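Local coordinates for protein putative protease I (PDB 3CNE) that binds flavins such as lumichrome, riboflavin, FMN and FAD as a homodimer and may serve as a flavin storage protein, at residues Lys33-Lys41 and Val53-Lys61. Numbering follows the deposited sequence.
Sequences KVFAVSDTK and VDDVIANLK
The carbonyl oxygen of V34 receives two successive amides of segment 53-61, D54 N at 2.9 Å and, more weakly, D55 N. The carboxylate of D54 returns to the same residue: its OD2 takes V34 N at 2.8 Å, nearly straight (169°) and on the anti side of the carboxylate. From there the parallel pairing runs on through A36 N to D55 O at 2.7 Å and I57 N to A36 O at 2.9 Å, the last just as the chain turns into the 3-10 segment 57-59. D55 is held from two sides: its OD1 is met on the syn side by N59 ND2 and lies near the plane of the N59 amide, while the fully extended K33, its CG anti to the backbone N (chi1 180°), brings NZ into a long salt bridge with D55 OD2. On this same side of the sheet, L60 CB sits over one face of the F35 ring, 4.0 Å from its centroid, with L60 CD1 against F35 CZ; at the ring's edge F35 CD1 lies 3.4 Å from V56 O. Replacing F35 by alanine would probably take away the ring face under L60 CB and the carbon that meets L60 CD1, opening a gap there. On the other side, V53 CG2 packs on A36 CB at 3.6 Å, and I43 joins them there. Helix 88-102 packs on I57 and L60. Strand 55-56 is thus the short parallel strand, outermost within this chain, beside 31-36 in the central sheet of the alpha/beta sandwich of the DJ-1/PfpI family.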
loop_
_atom_site.group_PDB
_atom_site.type_symbol
_atom_site.label_atom_id
_atom_site.label_comp_id
_atom_site.label_asym_id
_atom_site.label_seq_id
_atom_site.Cartn_x
_atom_site.Cartn_y
_atom_site.Cartn_z
ATOM N N LYS A 33 -14.751 4.305 5.420
ATOM C CA LYS A 33 -14.425 3.987 6.808
ATOM C C LYS A 33 -13.859 2.585 6.797
ATOM O O LYS A 33 -14.394 1.723 6.113
ATOM C CB LYS A 33 -15.685 4.038 7.665
ATOM C CG LYS A 33 -15.462 3.718 9.132
ATOM C CD LYS A 33 -16.699 4.038 9.959
ATOM C CE LYS A 33 -16.477 3.586 11.393
ATOM N NZ LYS A 33 -17.641 3.911 12.313
ATOM N N VAL A 34 -12.760 2.372 7.524
ATOM C CA VAL A 34 -12.028 1.116 7.476
ATOM C C VAL A 34 -12.311 0.318 8.757
ATOM O O VAL A 34 -12.063 0.814 9.870
ATOM C CB VAL A 34 -10.474 1.329 7.272
ATOM C CG1 VAL A 34 -9.780 -0.018 7.068
ATOM C CG2 VAL A 34 -10.170 2.263 6.070
ATOM N N PHE A 35 -12.783 -0.918 8.567
ATOM C CA PHE A 35 -13.185 -1.831 9.643
ATOM C C PHE A 35 -12.253 -3.004 9.700
ATOM O O PHE A 35 -12.064 -3.712 8.697
ATOM C CB PHE A 35 -14.633 -2.376 9.442
ATOM C CG PHE A 35 -15.705 -1.329 9.469
ATOM C CD1 PHE A 35 -16.441 -1.095 10.638
ATOM C CD2 PHE A 35 -16.010 -0.595 8.322
ATOM C CE1 PHE A 35 -17.452 -0.118 10.670
ATOM C CE2 PHE A 35 -17.009 0.369 8.330
ATOM C CZ PHE A 35 -17.760 0.603 9.520
ATOM N N ALA A 36 -11.677 -3.234 10.878
ATOM C CA ALA A 36 -10.858 -4.417 11.093
ATOM C C ALA A 36 -11.702 -5.674 11.191
ATOM O O ALA A 36 -12.648 -5.728 11.961
ATOM C CB ALA A 36 -9.989 -4.263 12.357
ATOM N N VAL A 37 -11.353 -6.696 10.415
ATOM C CA VAL A 37 -11.934 -8.006 10.613
ATOM C C VAL A 37 -11.101 -8.677 11.706
ATOM O O VAL A 37 -10.286 -9.577 11.445
ATOM C CB VAL A 37 -11.917 -8.854 9.348
ATOM C CG1 VAL A 37 -12.609 -10.198 9.612
ATOM C CG2 VAL A 37 -12.674 -8.099 8.229
ATOM N N SER A 38 -11.346 -8.226 12.929
ATOM C CA SER A 38 -10.510 -8.589 14.046
ATOM C C SER A 38 -11.260 -8.216 15.318
ATOM O O SER A 38 -12.365 -7.667 15.255
ATOM C CB SER A 38 -9.137 -7.876 13.960
ATOM O OG SER A 38 -8.251 -8.425 14.926
ATOM N N ASP A 39 -10.657 -8.519 16.465
ATOM C CA ASP A 39 -11.269 -8.209 17.754
ATOM C C ASP A 39 -10.976 -6.779 18.217
ATOM O O ASP A 39 -11.647 -6.266 19.132
ATOM C CB ASP A 39 -10.802 -9.237 18.803
ATOM C CG ASP A 39 -9.298 -9.266 18.976
ATOM O OD1 ASP A 39 -8.571 -9.351 17.956
ATOM O OD2 ASP A 39 -8.834 -9.219 20.140
ATOM N N THR A 40 -9.951 -6.150 17.623
ATOM C CA THR A 40 -9.609 -4.747 17.875
ATOM C C THR A 40 -9.265 -4.020 16.568
ATOM O O THR A 40 -8.980 -4.644 15.553
ATOM C CB THR A 40 -8.376 -4.577 18.844
ATOM O OG1 THR A 40 -7.163 -4.760 18.107
ATOM C CG2 THR A 40 -8.408 -5.574 20.012
ATOM N N LYS A 41 -9.261 -2.694 16.628
ATOM C CA LYS A 41 -8.925 -1.829 15.484
ATOM C C LYS A 41 -7.489 -1.979 14.983
ATOM O O LYS A 41 -7.131 -1.456 13.906
ATOM C CB LYS A 41 -9.054 -0.362 15.903
ATOM C CG LYS A 41 -10.393 0.086 16.228
ATOM C CD LYS A 41 -10.468 1.602 16.218
ATOM C CE LYS A 41 -9.930 2.247 17.484
ATOM N NZ LYS A 41 -10.201 3.736 17.423
ATOM N N VAL A 53 -6.994 1.045 12.408
ATOM C CA VAL A 53 -8.047 1.433 11.462
ATOM C C VAL A 53 -9.178 2.135 12.247
ATOM O O VAL A 53 -8.961 2.501 13.401
ATOM C CB VAL A 53 -8.513 0.254 10.590
ATOM C CG1 VAL A 53 -7.318 -0.367 9.817
ATOM C CG2 VAL A 53 -9.244 -0.836 11.443
ATOM N N ASP A 54 -10.345 2.351 11.623
ATOM C CA ASP A 54 -11.375 3.199 12.213
ATOM C C ASP A 54 -12.233 2.478 13.247
ATOM O O ASP A 54 -12.738 3.101 14.183
ATOM C CB ASP A 54 -12.276 3.806 11.129
ATOM C CG ASP A 54 -11.490 4.712 10.150
ATOM O OD1 ASP A 54 -10.635 5.500 10.630
ATOM O OD2 ASP A 54 -11.701 4.607 8.922
ATOM N N ASP A 55 -12.448 1.182 13.053
ATOM C CA ASP A 55 -13.424 0.459 13.874
ATOM C C ASP A 55 -13.237 -1.033 13.623
ATOM O O ASP A 55 -12.405 -1.444 12.796
ATOM C CB ASP A 55 -14.828 0.873 13.447
ATOM C CG ASP A 55 -15.848 0.807 14.580
ATOM O OD1 ASP A 55 -15.611 0.155 15.633
ATOM O OD2 ASP A 55 -16.910 1.392 14.373
ATOM N N VAL A 56 -14.026 -1.830 14.338
ATOM C CA VAL A 56 -14.028 -3.266 14.170
ATOM C C VAL A 56 -15.308 -3.669 13.439
ATOM O O VAL A 56 -16.293 -2.950 13.483
ATOM C CB VAL A 56 -13.935 -4.002 15.511
ATOM C CG1 VAL A 56 -12.641 -3.650 16.246
ATOM C CG2 VAL A 56 -15.184 -3.742 16.414
ATOM N N ILE A 57 -15.272 -4.830 12.784
ATOM C CA ILE A 57 -16.360 -5.292 11.935
ATOM C C ILE A 57 -17.649 -5.559 12.719
ATOM O O ILE A 57 -18.747 -5.476 12.146
ATOM C CB ILE A 57 -15.942 -6.549 11.100
ATOM C CG1 ILE A 57 -17.035 -6.888 10.063
ATOM C CG2 ILE A 57 -15.608 -7.761 12.009
ATOM C CD1 ILE A 57 -16.487 -7.554 8.810
ATOM N N ALA A 58 -17.517 -5.898 14.004
ATOM C CA ALA A 58 -18.709 -6.111 14.869
ATOM C C ALA A 58 -19.613 -4.878 14.860
ATOM O O ALA A 58 -20.844 -5.003 14.868
ATOM C CB ALA A 58 -18.298 -6.471 16.300
ATOM N N ASN A 59 -19.005 -3.691 14.812
ATOM C CA ASN A 59 -19.767 -2.433 14.838
ATOM C C ASN A 59 -20.384 -2.011 13.503
ATOM O O ASN A 59 -21.120 -1.018 13.424
ATOM C CB ASN A 59 -18.911 -1.323 15.439
ATOM C CG ASN A 59 -18.710 -1.501 16.916
ATOM O OD1 ASN A 59 -19.506 -2.165 17.587
ATOM N ND2 ASN A 59 -17.646 -0.914 17.441
ATOM N N LEU A 60 -20.098 -2.786 12.459
ATOM C CA LEU A 60 -20.692 -2.596 11.144
ATOM C C LEU A 60 -22.022 -3.366 11.025
ATOM O O LEU A 60 -22.888 -3.007 10.226
ATOM C CB LEU A 60 -19.705 -3.030 10.044
ATOM C CG LEU A 60 -20.136 -2.884 8.586
ATOM C CD1 LEU A 60 -20.579 -1.435 8.282
ATOM C CD2 LEU A 60 -19.020 -3.302 7.639
ATOM N N LYS A 61 -22.167 -4.435 11.808
ATOM C CA LYS A 61 -23.429 -5.185 11.852
ATOM C C LYS A 61 -24.614 -4.284 12.200
ATOM O O LYS A 61 -24.595 -3.565 13.192
ATOM C CB LYS A 61 -23.342 -6.317 12.867
ATOM C CG LYS A 61 -22.758 -7.584 12.320
ATOM C CD LYS A 61 -22.090 -8.381 13.428
ATOM C CE LYS A 61 -23.042 -8.772 14.553
ATOM N NZ LYS A 61 -22.419 -9.771 15.458
HETATM O O HOH W 1 -15.062 -7.359 15.649
#